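Local coordinates for chorismate mutase and shikimate 5-dehydrogenase fusion protein (Clostridium acetobutylicum, PDB 3FBT), which probably catalyses the reversible NADPH-linked reduction of 3-dehydroshikimate to shikimate through this dehydrogenase part of a fusion with chorismate mutase, at residues G9-K14 and G60-T65; A88-K93 and F102-I107; G236-V241 and I260-F265. All blocks are in the same frame, centred on the assembly; numbering follows the deposited sequence.

Contact 1: G9-K14 and G60-T65; sequences GLIGEK and GGLNVT
Asn63 and Ile11 are joined through their backbones, in the middle of a run of main-chain bonds between two parallel strands. Gly9 O accepts from Asn63 N at 2.7 Å, with the donor in the carbonyl plane. Asn63 O in turn takes Ile11 N, also at 2.7 Å, and Ile11 O receives Thr65 N at 2.9 Å in a bond straight to 169° at the hydrogen. The bonds zigzag from strand to strand: Asn63 joins Gly9 and Ile11, and Ile11 joins Asn63 and Thr65, as a parallel pair does. Leu10 and Val64 turn their own polar groups to the next strands out: Leu10 bonds Asn38 and Phe40, and Val64 bonds Asn90. CA-H...O contacts supplement these bonds, among them Leu10 CA to Asn63 O at 3.3 Å.

The pairing lies inside the mixed sheet of the substrate-binding domain of a shikimate dehydrogenase, where strand 61-64 runs between strands 6-12 and 91-94. Thr65, just past its strand, is a predicted shikimate ligand.

Apolar packing divides between the two faces of the sheet. On one, the branch methyl CG2 of Ile11 lies 4.1 Å from Leu62 CD1 and also meets Val64 CG2, aliphatic groups suited to a buried face. On the other, Leu10 has CG anti to its N (chi1 170°), which carries CD1 across the strand boundary to 3.6 Å from Asn63 CB. Thr65 packs its methyl CG2 3.6 Å from Gly12 CA, a close fit that a residue without a side chain permits.

The amide of Asn63 is buried but satisfied, OD1 by Tyr37 and ND2 by Ser247.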
ATOM      1  N   GLY A   9       0.221   7.806   1.510  1.00 34.73           N
ATOM      2  CA  GLY A   9       0.850   8.189   0.267  1.00 35.02           C
ATOM      3  C   GLY A   9       0.452   9.545  -0.224  1.00 35.86           C
ATOM      4  O   GLY A   9      -0.293  10.284   0.454  1.00 37.22           O
ATOM      5  N   LEU A  10       0.858   9.848  -1.445  1.00 36.07           N
ATOM      6  CA  LEU A  10       0.494  11.123  -2.110  1.00 35.27           C
ATOM      7  C   LEU A  10      -0.083  10.695  -3.452  1.00 36.53           C
ATOM      8  O   LEU A  10       0.523   9.903  -4.205  1.00 35.53           O
ATOM      9  CB  LEU A  10       1.750  11.969  -2.407  1.00 36.42           C
ATOM     10  CG  LEU A  10       1.621  13.239  -3.319  1.00 34.66           C
ATOM     11  CD1 LEU A  10       0.643  14.265  -2.682  1.00 31.23           C
ATOM     12  CD2 LEU A  10       3.036  13.968  -3.581  1.00 34.73           C
ATOM     13  N   ILE A  11      -1.225  11.237  -3.798  1.00 35.87           N
ATOM     14  CA  ILE A  11      -1.632  10.998  -5.183  1.00 39.14           C
ATOM     15  C   ILE A  11      -1.559  12.301  -6.049  1.00 38.80           C
ATOM     16  O   ILE A  11      -1.924  13.406  -5.601  1.00 35.58           O
ATOM     17  CB  ILE A  11      -2.998  10.284  -5.187  1.00 38.99           C
ATOM     18  CG1 ILE A  11      -3.541  10.132  -6.565  1.00 44.53           C
ATOM     19  CG2 ILE A  11      -4.054  11.148  -4.447  1.00 44.43           C
ATOM     20  CD1 ILE A  11      -4.478   8.933  -6.597  1.00 50.60           C
ATOM     21  N   GLY A  12      -1.084  12.146  -7.287  1.00 39.68           N
ATOM     22  CA  GLY A  12      -0.988  13.212  -8.253  1.00 41.06           C
ATOM     23  C   GLY A  12      -0.970  12.553  -9.627  1.00 42.82           C
ATOM     24  O   GLY A  12      -0.958  11.374  -9.735  1.00 43.87           O
ATOM     25  N   GLU A  13      -0.983  13.313 -10.698  1.00 44.19           N
ATOM     26  CA  GLU A  13      -1.016  12.691 -12.026  1.00 45.74           C
ATOM     27  C   GLU A  13       0.370  12.227 -12.455  1.00 46.25           C
ATOM     28  O   GLU A  13       0.547  11.089 -12.904  1.00 47.31           O
ATOM     29  CB  GLU A  13      -1.594  13.685 -13.024  1.00 45.45           C
ATOM     30  CG  GLU A  13      -1.732  13.159 -14.460  1.00 49.59           C
ATOM     31  CD  GLU A  13      -1.888  14.314 -15.402  1.00 54.68           C
ATOM     32  OE1 GLU A  13      -2.880  14.373 -16.126  1.00 60.14           O
ATOM     33  OE2 GLU A  13      -1.014  15.203 -15.373  1.00 62.64           O
ATOM     34  N   LYS A  14       1.367  13.083 -12.291  1.00 45.87           N
ATOM     35  CA  LYS A  14       2.752  12.664 -12.469  1.00 47.43           C
ATOM     36  C   LYS A  14       3.609  13.121 -11.306  1.00 47.57           C
ATOM     37  O   LYS A  14       3.664  14.291 -11.026  1.00 48.74           O
ATOM     38  CB  LYS A  14       3.313  13.261 -13.771  1.00 47.80           C
ATOM     39  CG  LYS A  14       3.485  12.223 -14.855  1.00 50.52           C
ATOM     40  CD  LYS A  14       3.840  12.827 -16.230  1.00 54.43           C
ATOM     41  CE  LYS A  14       5.330  12.670 -16.526  1.00 56.53           C
ATOM     42  NZ  LYS A  14       5.737  11.193 -16.625  1.00 50.57           N
ATOM     43  N   GLY A  60      -4.461   4.130   5.014  1.00 37.21           N
ATOM     44  CA  GLY A  60      -4.336   4.933   6.257  1.00 38.39           C
ATOM     45  C   GLY A  60      -4.585   6.464   6.100  1.00 38.11           C
ATOM     46  O   GLY A  60      -4.828   7.179   7.101  1.00 38.95           O
ATOM     47  N   GLY A  61      -4.408   6.980   4.888  1.00 36.85           N
ATOM     48  CA  GLY A  61      -4.451   8.438   4.651  1.00 36.13           C
ATOM     49  C   GLY A  61      -3.658   8.804   3.432  1.00 35.76           C
ATOM     50  O   GLY A  61      -2.688   8.133   3.140  1.00 35.30           O
ATOM     51  N   LEU A  62      -4.154   9.775   2.653  1.00 34.75           N
ATOM     52  CA  LEU A  62      -3.511  10.268   1.388  1.00 34.21           C
ATOM     53  C   LEU A  62      -3.316  11.777   1.366  1.00 33.14           C
ATOM     54  O   LEU A  62      -4.199  12.528   1.754  1.00 34.53           O
ATOM     55  CB  LEU A  62      -4.374   9.966   0.127  1.00 32.99           C
ATOM     56  CG  LEU A  62      -4.530   8.523  -0.370  1.00 36.07           C
ATOM     57  CD1 LEU A  62      -5.365   8.349  -1.701  1.00 35.66           C
ATOM     58  CD2 LEU A  62      -3.163   7.967  -0.561  1.00 37.38           C
ATOM     59  N   ASN A  63      -2.163  12.234   0.934  1.00 34.27           N
ATOM     60  CA  ASN A  63      -2.048  13.600   0.472  1.00 32.53           C
ATOM     61  C   ASN A  63      -2.465  13.674  -1.022  1.00 33.89           C
ATOM     62  O   ASN A  63      -2.377  12.698  -1.773  1.00 33.68           O
ATOM     63  CB  ASN A  63      -0.623  14.104   0.656  1.00 33.05           C
ATOM     64  CG  ASN A  63      -0.267  14.362   2.126  1.00 32.67           C
ATOM     65  OD1 ASN A  63       0.738  13.913   2.603  1.00 31.31           O
ATOM     66  ND2 ASN A  63      -1.075  15.099   2.798  1.00 32.06           N
ATOM     67  N   VAL A  64      -2.961  14.826  -1.437  1.00 34.26           N
ATOM     68  CA  VAL A  64      -3.398  15.015  -2.817  1.00 34.63           C
ATOM     69  C   VAL A  64      -2.611  16.195  -3.362  1.00 36.51           C
ATOM     70  O   VAL A  64      -2.510  17.196  -2.708  1.00 35.09           O
ATOM     71  CB  VAL A  64      -4.816  15.428  -2.875  1.00 34.16           C
ATOM     72  CG1 VAL A  64      -5.244  15.569  -4.338  1.00 31.68           C
ATOM     73  CG2 VAL A  64      -5.767  14.359  -2.097  1.00 32.84           C
ATOM     74  N   THR A  65      -2.064  16.090  -4.556  1.00 38.44           N
ATOM     75  CA  THR A  65      -1.437  17.265  -5.216  1.00 40.04           C
ATOM     76  C   THR A  65      -2.082  17.505  -6.594  1.00 41.08           C
ATOM     77  O   THR A  65      -3.224  17.089  -6.842  1.00 38.30           O
ATOM     78  CB  THR A  65       0.093  17.078  -5.337  1.00 41.31           C
ATOM     79  OG1 THR A  65       0.761  18.315  -5.690  1.00 45.79           O
ATOM     80  CG2 THR A  65       0.421  15.979  -6.360  1.00 40.46           C
TER

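Contact 2: A88-K93 and F102-I107. With SO4 (sulfate ion), chain G.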
ATOM      1  N   ALA A  88      -9.658  23.983  -1.869  1.00 40.62           N
ATOM      2  CA  ALA A  88      -8.751  22.928  -2.344  1.00 38.71           C
ATOM      3  C   ALA A  88      -8.439  22.027  -1.171  1.00 37.35           C
ATOM      4  O   ALA A  88      -8.307  22.470  -0.039  1.00 36.92           O
ATOM      5  CB  ALA A  88      -7.428  23.522  -2.913  1.00 39.30           C
ATOM      6  N   VAL A  89      -8.300  20.754  -1.459  1.00 36.12           N
ATOM      7  CA  VAL A  89      -8.057  19.783  -0.406  1.00 35.21           C
ATOM      8  C   VAL A  89      -6.731  19.196  -0.686  1.00 33.90           C
ATOM      9  O   VAL A  89      -6.479  18.785  -1.832  1.00 35.01           O
ATOM     10  CB  VAL A  89      -9.212  18.715  -0.411  1.00 35.87           C
ATOM     11  CG1 VAL A  89      -8.776  17.436   0.239  1.00 30.58           C
ATOM     12  CG2 VAL A  89     -10.462  19.334   0.314  1.00 34.47           C
ATOM     13  N   ASN A  90      -5.814  19.156   0.288  1.00 34.13           N
ATOM     14  CA  ASN A  90      -4.591  18.367  -0.002  1.00 33.56           C
ATOM     15  C   ASN A  90      -4.441  17.156   0.900  1.00 35.92           C
ATOM     16  O   ASN A  90      -3.416  16.505   0.829  1.00 35.17           O
ATOM     17  CB  ASN A  90      -3.308  19.206   0.140  1.00 36.03           C
ATOM     18  CG  ASN A  90      -2.992  19.455   1.576  1.00 36.45           C
ATOM     19  OD1 ASN A  90      -3.897  19.425   2.386  1.00 35.17           O
ATOM     20  ND2 ASN A  90      -1.717  19.669   1.926  1.00 39.68           N
ATOM     21  N   THR A  91      -5.432  16.849   1.755  1.00 35.09           N
ATOM     22  CA  THR A  91      -5.286  15.750   2.736  1.00 35.33           C
ATOM     23  C   THR A  91      -6.638  14.984   2.852  1.00 36.53           C
ATOM     24  O   THR A  91      -7.690  15.623   2.989  1.00 35.57           O
ATOM     25  CB  THR A  91      -4.953  16.287   4.158  1.00 34.07           C
ATOM     26  OG1 THR A  91      -3.730  17.029   4.150  1.00 36.66           O
ATOM     27  CG2 THR A  91      -4.906  15.163   5.220  1.00 33.80           C
ATOM     28  N   LEU A  92      -6.608  13.648   2.772  1.00 34.49           N
ATOM     29  CA  LEU A  92      -7.820  12.842   2.801  1.00 32.93           C
ATOM     30  C   LEU A  92      -7.758  11.889   3.989  1.00 34.26           C
ATOM     31  O   LEU A  92      -6.765  11.260   4.189  1.00 32.86           O
ATOM     32  CB  LEU A  92      -8.018  12.058   1.518  1.00 32.54           C
ATOM     33  CG  LEU A  92      -7.812  12.834   0.206  1.00 34.52           C
ATOM     34  CD1 LEU A  92      -8.079  11.866  -0.923  1.00 34.97           C
ATOM     35  CD2 LEU A  92      -8.817  13.965   0.104  1.00 35.11           C
ATOM     36  N   LYS A  93      -8.799  11.894   4.797  1.00 34.55           N
ATOM     37  CA  LYS A  93      -8.943  10.999   5.942  1.00 37.84           C
ATOM     38  C   LYS A  93     -10.005   9.948   5.594  1.00 38.34           C
ATOM     39  O   LYS A  93     -11.100  10.280   5.132  1.00 36.97           O
ATOM     40  CB  LYS A  93      -9.446  11.775   7.144  1.00 37.98           C
ATOM     41  CG  LYS A  93      -9.455  10.968   8.509  1.00 40.94           C
ATOM     42  CD  LYS A  93     -10.150  11.854   9.622  1.00 47.47           C
ATOM     43  CE  LYS A  93     -10.255  11.151  11.013  1.00 48.99           C
ATOM     44  NZ  LYS A  93      -8.931  10.465  11.273  1.00 47.93           N
ATOM     45  N   PHE A 102      -9.250  17.788   4.119  1.00 35.27           N
ATOM     46  CA  PHE A 102      -8.650  18.877   4.873  1.00 34.75           C
ATOM     47  C   PHE A 102      -7.651  19.567   4.012  1.00 34.89           C
ATOM     48  O   PHE A 102      -7.314  19.099   2.935  1.00 34.74           O
ATOM     49  CB  PHE A 102      -7.932  18.334   6.124  1.00 33.18           C
ATOM     50  CG  PHE A 102      -8.885  17.552   7.032  1.00 36.73           C
ATOM     51  CD1 PHE A 102      -9.416  18.138   8.151  1.00 37.61           C
ATOM     52  CD2 PHE A 102      -9.314  16.260   6.678  1.00 37.94           C
ATOM     53  CE1 PHE A 102     -10.336  17.416   8.978  1.00 40.35           C
ATOM     54  CE2 PHE A 102     -10.208  15.531   7.503  1.00 39.96           C
ATOM     55  CZ  PHE A 102     -10.713  16.116   8.643  1.00 39.20           C
ATOM     56  N   ASN A 103      -7.094  20.628   4.566  1.00 36.46           N
ATOM     57  CA  ASN A 103      -6.054  21.355   3.931  1.00 36.80           C
ATOM     58  C   ASN A 103      -5.010  21.664   4.932  1.00 37.28           C
ATOM     59  O   ASN A 103      -5.209  22.526   5.770  1.00 37.65           O
ATOM     60  CB  ASN A 103      -6.580  22.671   3.342  1.00 37.01           C
ATOM     61  CG  ASN A 103      -5.540  23.315   2.448  1.00 35.11           C
ATOM     62  OD1 ASN A 103      -4.467  23.629   2.894  1.00 31.05           O
ATOM     63  ND2 ASN A 103      -5.817  23.388   1.169  1.00 33.81           N
ATOM     64  N   THR A 104      -3.876  20.969   4.859  1.00 36.17           N
ATOM     65  CA  THR A 104      -2.790  21.189   5.815  1.00 36.52           C
ATOM     66  C   THR A 104      -1.626  22.045   5.253  1.00 36.14           C
ATOM     67  O   THR A 104      -0.694  22.272   5.961  1.00 34.85           O
ATOM     68  CB  THR A 104      -2.187  19.835   6.242  1.00 36.43           C
ATOM     69  OG1 THR A 104      -1.700  19.230   5.070  1.00 40.59           O
ATOM     70  CG2 THR A 104      -3.298  18.894   6.887  1.00 35.81           C
ATOM     71  N   ASP A 105      -1.707  22.548   4.009  1.00 36.41           N
ATOM     72  CA  ASP A 105      -0.826  23.675   3.583  1.00 38.77           C
ATOM     73  C   ASP A 105      -1.048  24.934   4.448  1.00 38.77           C
ATOM     74  O   ASP A 105      -0.073  25.626   4.847  1.00 38.23           O
ATOM     75  CB  ASP A 105      -1.096  24.067   2.124  1.00 39.08           C
ATOM     76  CG  ASP A 105      -0.655  22.969   1.147  1.00 46.86           C
ATOM     77  OD1 ASP A 105       0.378  22.313   1.447  1.00 47.01           O
ATOM     78  OD2 ASP A 105      -1.362  22.714   0.137  1.00 54.62           O
ATOM     79  N   TYR A 106      -2.312  25.253   4.671  1.00 39.42           N
ATOM     80  CA  TYR A 106      -2.713  26.382   5.540  1.00 40.46           C
ATOM     81  C   TYR A 106      -2.042  26.246   6.907  1.00 41.52           C
ATOM     82  O   TYR A 106      -1.449  27.219   7.455  1.00 41.39           O
ATOM     83  CB  TYR A 106      -4.229  26.347   5.703  1.00 42.04           C
ATOM     84  CG  TYR A 106      -4.777  27.456   6.582  1.00 45.55           C
ATOM     85  CD1 TYR A 106      -5.269  28.606   6.022  1.00 47.64           C
ATOM     86  CD2 TYR A 106      -4.770  27.349   7.990  1.00 52.35           C
ATOM     87  CE1 TYR A 106      -5.775  29.652   6.799  1.00 49.49           C
ATOM     88  CE2 TYR A 106      -5.264  28.402   8.813  1.00 50.10           C
ATOM     89  CZ  TYR A 106      -5.754  29.564   8.192  1.00 54.05           C
ATOM     90  OH  TYR A 106      -6.275  30.639   8.934  1.00 55.76           O
ATOM     91  N   ILE A 107      -2.063  25.016   7.456  1.00 41.26           N
ATOM     92  CA  ILE A 107      -1.562  24.800   8.830  1.00 40.85           C
ATOM     93  C   ILE A 107      -0.061  24.883   8.782  1.00 40.41           C
ATOM     94  O   ILE A 107       0.588  25.488   9.627  1.00 39.10           O
ATOM     95  CB  ILE A 107      -1.978  23.416   9.363  1.00 40.31           C
ATOM     96  CG1 ILE A 107      -3.496  23.289   9.324  1.00 39.82           C
ATOM     97  CG2 ILE A 107      -1.481  23.232  10.791  1.00 43.48           C
ATOM     98  CD1 ILE A 107      -4.078  22.113  10.144  1.00 45.58           C
TER
HETATM   99  S   SO4 G   9      -7.640  22.152   8.138  1.00 62.75           S
HETATM  100  O1  SO4 G   9      -7.377  23.602   7.962  1.00 65.41           O
HETATM  101  O2  SO4 G   9      -8.191  21.650   6.885  1.00 57.97           O
HETATM  102  O3  SO4 G   9      -6.324  21.619   8.520  1.00 67.23           O
HETATM  103  O4  SO4 G   9      -8.425  21.776   9.332  1.00 62.14           O
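Asn90 meets Thr104 with the two side chains crossing at about a right angle, and both ends of the amide are used. OD1 accepts Thr104 N at 2.9 Å, the donor tilted 24° from the carbonyl plane, while ND2 gives to Thr104 OG1 at 3.2 Å. The torsion chi1 of 74° sets the amide between the backbone N and C of Asn90, folded over toward the other segment. Thr91 OG1 reaches the same OD1 from the opposite face of the amide, so two donors grip one oxygen and, with the ND2 bond, hold the rotation of the amide. An asparagine suits this place because its short, flat end offers an acceptor and a donor together.

Opposite the single residue Phe102 the other strand sets two, Asn90 and Thr91, which makes a classic beta bulge at the start of hairpin strand 91-94. Thr91 O takes Phe102 N at 2.9 Å, and Phe102 O receives Thr91 N and, weakly, Asn90 N. The Phe102 ring lies beside the strand, its CE2 3.8 Å from Lys93 CB, with Ile250 of helix 237-252 also against it.

Ala88 O lies in the amide plane of Asn103 and accepts from its ND2 at 2.9 Å, although the donor stands above the plane of that carbonyl. Asn103 OD1 meanwhile accepts Tyr106 N at 3.2 Å, capping helix 105-115. A sulfate, probably from the crystallisation liquor, accepts Asn103 N at 2.8 Å through O2 and is also bonded by Ser80.

Asn90 and Asp105 are predicted shikimate ligands, and Asn90 also packs on Lys69, the predicted proton acceptor. The bonds from Thr104 and Thr91 therefore probably form a second shell that presets the Asn90 amide for substrate.

Contact 3: G236-V241 and I260-F265; sequences GLYMLV and IVDEIF
Phe265, Tyr238 and Val241 lose the most surface where two helices near the C-terminus, 237-252 and 258-273, pack across each other. The short segments cross at 123°, their axes 9.6 Å apart, in a helix pair that comes after the last strand of the Rossmann-type domain.

Phe265 covers the first turn of the partner helix. Its CE1 lies 3.7 Å from Leu237 CB, and the backbone N of Tyr238 sits at the ring edge, in plane. The rings of Tyr238 and Phe265 stand oblique to each other, planes at 58°, with Tyr238 CD1 3.6 Å from Phe265 CD1; the broad rings fill the space between the helices.

Swung out anti to its N (chi1 -157°), Tyr238 crosses Val261 at about a right angle, CZ 3.7 Å from Val261 CG1, and brings its hydroxyl near Asp262. The bond from Tyr238 OH to Asp262 OD1 is weak, at 3.3 Å. Ring and carboxylate are nearly coplanar, and Lys115 forms the salt bridge to that same oxygen. The tyrosine is apt here, apolar along its ring and polar at its end.

Val241, compact and branched, slips between Val261 and Ile264, and its CG1 presses unusually close on Val261 CG1, at 3.3 Å.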
ATOM      1  N   GLY A 236      11.036  27.287   2.766  1.00 42.50           N
ATOM      2  CA  GLY A 236       9.783  26.641   3.137  1.00 41.82           C
ATOM      3  C   GLY A 236       9.913  25.309   3.833  1.00 42.02           C
ATOM      4  O   GLY A 236       8.950  24.563   3.857  1.00 42.93           O
ATOM      5  N   LEU A 237      11.089  24.989   4.359  1.00 42.00           N
ATOM      6  CA  LEU A 237      11.313  23.682   4.987  1.00 43.39           C
ATOM      7  C   LEU A 237      10.427  23.405   6.200  1.00 43.59           C
ATOM      8  O   LEU A 237       9.809  22.330   6.307  1.00 44.01           O
ATOM      9  CB  LEU A 237      12.776  23.470   5.306  1.00 43.99           C
ATOM     10  CG  LEU A 237      13.217  22.092   5.758  1.00 47.87           C
ATOM     11  CD1 LEU A 237      12.628  20.964   4.833  1.00 49.96           C
ATOM     12  CD2 LEU A 237      14.751  22.127   5.703  1.00 51.78           C
ATOM     13  N   TYR A 238      10.270  24.396   7.070  1.00 41.42           N
ATOM     14  CA  TYR A 238       9.452  24.190   8.214  1.00 41.73           C
ATOM     15  C   TYR A 238       7.990  23.944   7.817  1.00 41.69           C
ATOM     16  O   TYR A 238       7.261  23.222   8.484  1.00 42.23           O
ATOM     17  CB  TYR A 238       9.572  25.363   9.186  1.00 42.65           C
ATOM     18  CG  TYR A 238       9.198  24.939  10.570  1.00 39.79           C
ATOM     19  CD1 TYR A 238      10.084  24.195  11.349  1.00 40.47           C
ATOM     20  CD2 TYR A 238       7.952  25.229  11.074  1.00 43.31           C
ATOM     21  CE1 TYR A 238       9.706  23.738  12.606  1.00 42.91           C
ATOM     22  CE2 TYR A 238       7.564  24.805  12.353  1.00 43.16           C
ATOM     23  CZ  TYR A 238       8.450  24.061  13.099  1.00 46.94           C
ATOM     24  OH  TYR A 238       8.051  23.650  14.378  1.00 52.07           O
ATOM     25  N   MET A 239       7.535  24.578   6.742  1.00 40.55           N
ATOM     26  CA  MET A 239       6.203  24.373   6.279  1.00 38.52           C
ATOM     27  C   MET A 239       6.052  22.913   5.788  1.00 38.67           C
ATOM     28  O   MET A 239       5.116  22.269   6.139  1.00 38.74           O
ATOM     29  CB  MET A 239       5.877  25.371   5.132  1.00 39.61           C
ATOM     30  CG  MET A 239       4.442  25.193   4.521  1.00 37.71           C
ATOM     31  SD  MET A 239       4.098  26.520   3.264  1.00 29.83           S
ATOM     32  CE  MET A 239       2.505  26.050   2.616  1.00 38.55           C
ATOM     33  N   LEU A 240       6.958  22.436   4.945  1.00 37.89           N
ATOM     34  CA  LEU A 240       6.912  21.079   4.469  1.00 38.84           C
ATOM     35  C   LEU A 240       6.848  20.090   5.635  1.00 40.53           C
ATOM     36  O   LEU A 240       6.032  19.176   5.622  1.00 38.88           O
ATOM     37  CB  LEU A 240       8.142  20.790   3.634  1.00 38.50           C
ATOM     38  CG  LEU A 240       8.172  19.404   2.963  1.00 38.71           C
ATOM     39  CD1 LEU A 240       7.093  19.296   1.844  1.00 43.69           C
ATOM     40  CD2 LEU A 240       9.601  19.248   2.380  1.00 35.54           C
ATOM     41  N   VAL A 241       7.701  20.274   6.648  1.00 40.75           N
ATOM     42  CA  VAL A 241       7.753  19.354   7.762  1.00 40.04           C
ATOM     43  C   VAL A 241       6.543  19.458   8.565  1.00 40.44           C
ATOM     44  O   VAL A 241       5.973  18.434   8.951  1.00 42.27           O
ATOM     45  CB  VAL A 241       9.041  19.521   8.615  1.00 41.82           C
ATOM     46  CG1 VAL A 241       8.938  18.714   9.900  1.00 40.24           C
ATOM     47  CG2 VAL A 241      10.204  19.057   7.776  1.00 37.69           C
ATOM     48  N   ILE A 260       9.456  16.729  17.874  1.00 48.27           N
ATOM     49  CA  ILE A 260       9.560  15.865  16.672  1.00 46.85           C
ATOM     50  C   ILE A 260       9.674  16.676  15.387  1.00 45.80           C
ATOM     51  O   ILE A 260      10.522  16.369  14.524  1.00 44.34           O
ATOM     52  CB  ILE A 260       8.381  14.868  16.607  1.00 47.21           C
ATOM     53  CG1 ILE A 260       8.513  13.902  17.791  1.00 48.80           C
ATOM     54  CG2 ILE A 260       8.437  14.077  15.303  1.00 46.90           C
ATOM     55  CD1 ILE A 260       7.204  13.238  18.222  1.00 50.82           C
ATOM     56  N   VAL A 261       8.892  17.755  15.274  1.00 45.71           N
ATOM     57  CA  VAL A 261       9.017  18.618  14.071  1.00 46.01           C
ATOM     58  C   VAL A 261      10.426  19.264  13.837  1.00 46.55           C
ATOM     59  O   VAL A 261      10.991  19.115  12.763  1.00 45.26           O
ATOM     60  CB  VAL A 261       7.886  19.613  13.942  1.00 45.26           C
ATOM     61  CG1 VAL A 261       7.994  20.377  12.611  1.00 43.35           C
ATOM     62  CG2 VAL A 261       6.607  18.868  13.956  1.00 46.45           C
ATOM     63  N   ASP A 262      10.988  19.955  14.833  1.00 48.65           N
ATOM     64  CA  ASP A 262      12.336  20.565  14.666  1.00 50.53           C
ATOM     65  C   ASP A 262      13.383  19.533  14.364  1.00 50.13           C
ATOM     66  O   ASP A 262      14.234  19.735  13.541  1.00 49.11           O
ATOM     67  CB  ASP A 262      12.766  21.318  15.930  1.00 51.39           C
ATOM     68  CG  ASP A 262      11.688  22.164  16.458  1.00 55.39           C
ATOM     69  OD1 ASP A 262      10.992  22.813  15.668  1.00 60.46           O
ATOM     70  OD2 ASP A 262      11.500  22.161  17.676  1.00 61.71           O
ATOM     71  N   GLU A 263      13.280  18.392  15.024  1.00 51.83           N
ATOM     72  CA  GLU A 263      14.200  17.279  14.795  1.00 52.56           C
ATOM     73  C   GLU A 263      14.151  16.761  13.346  1.00 52.99           C
ATOM     74  O   GLU A 263      15.200  16.636  12.626  1.00 52.40           O
ATOM     75  CB  GLU A 263      13.868  16.189  15.818  1.00 53.33           C
ATOM     76  CG  GLU A 263      14.762  14.989  15.764  1.00 57.41           C
ATOM     77  CD  GLU A 263      14.371  13.942  16.811  1.00 64.20           C
ATOM     78  OE1 GLU A 263      15.124  12.953  16.962  1.00 67.01           O
ATOM     79  OE2 GLU A 263      13.307  14.094  17.481  1.00 67.70           O
ATOM     80  N   ILE A 264      12.940  16.489  12.866  1.00 52.21           N
ATOM     81  CA  ILE A 264      12.849  16.185  11.449  1.00 52.32           C
ATOM     82  C   ILE A 264      13.347  17.351  10.568  1.00 51.88           C
ATOM     83  O   ILE A 264      14.006  17.146   9.556  1.00 50.90           O
ATOM     84  CB  ILE A 264      11.443  15.680  11.061  1.00 53.14           C
ATOM     85  CG1 ILE A 264      11.074  14.520  12.028  1.00 52.90           C
ATOM     86  CG2 ILE A 264      11.447  15.294   9.621  1.00 48.19           C
ATOM     87  CD1 ILE A 264       9.842  13.715  11.660  1.00 52.48           C
ATOM     88  N   PHE A 265      13.069  18.571  10.996  1.00 52.28           N
ATOM     89  CA  PHE A 265      13.511  19.754  10.263  1.00 52.57           C
ATOM     90  C   PHE A 265      15.030  19.820  10.150  1.00 53.77           C
ATOM     91  O   PHE A 265      15.585  19.950   9.038  1.00 52.24           O
ATOM     92  CB  PHE A 265      12.968  21.010  10.937  1.00 52.96           C
ATOM     93  CG  PHE A 265      13.564  22.279  10.410  1.00 54.04           C
ATOM     94  CD1 PHE A 265      12.928  23.001   9.404  1.00 55.08           C
ATOM     95  CD2 PHE A 265      14.765  22.753  10.916  1.00 56.92           C
ATOM     96  CE1 PHE A 265      13.468  24.198   8.913  1.00 54.83           C
ATOM     97  CE2 PHE A 265      15.325  23.957  10.435  1.00 58.87           C
ATOM     98  CZ  PHE A 265      14.662  24.678   9.437  1.00 57.57           C
TER

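Contacts 1 and 2 are consecutive parts of one sheet, their centres 11 Å apart: strands 61-64 and 91-94 are neighbours, with Leu62 O 2.8 Å from Leu92 N in a probable hydrogen bond. Together they bring the predicted shikimate ligands Thr65, Asn90 and Asp105 to the same region, near Lys69, the predicted proton acceptor. Contact 3 is set apart from contact 1, centres about 20 Å away, yet touches contact 2 where Met239 CE packs 3.4 Å from Asp105 O. Helix 237-252, which carries segment 236-241 of contact 3, goes on to supply Gln243 and Ser247 beside Asn63 and Thr104, while Gly236 at its start is a predicted NADP site.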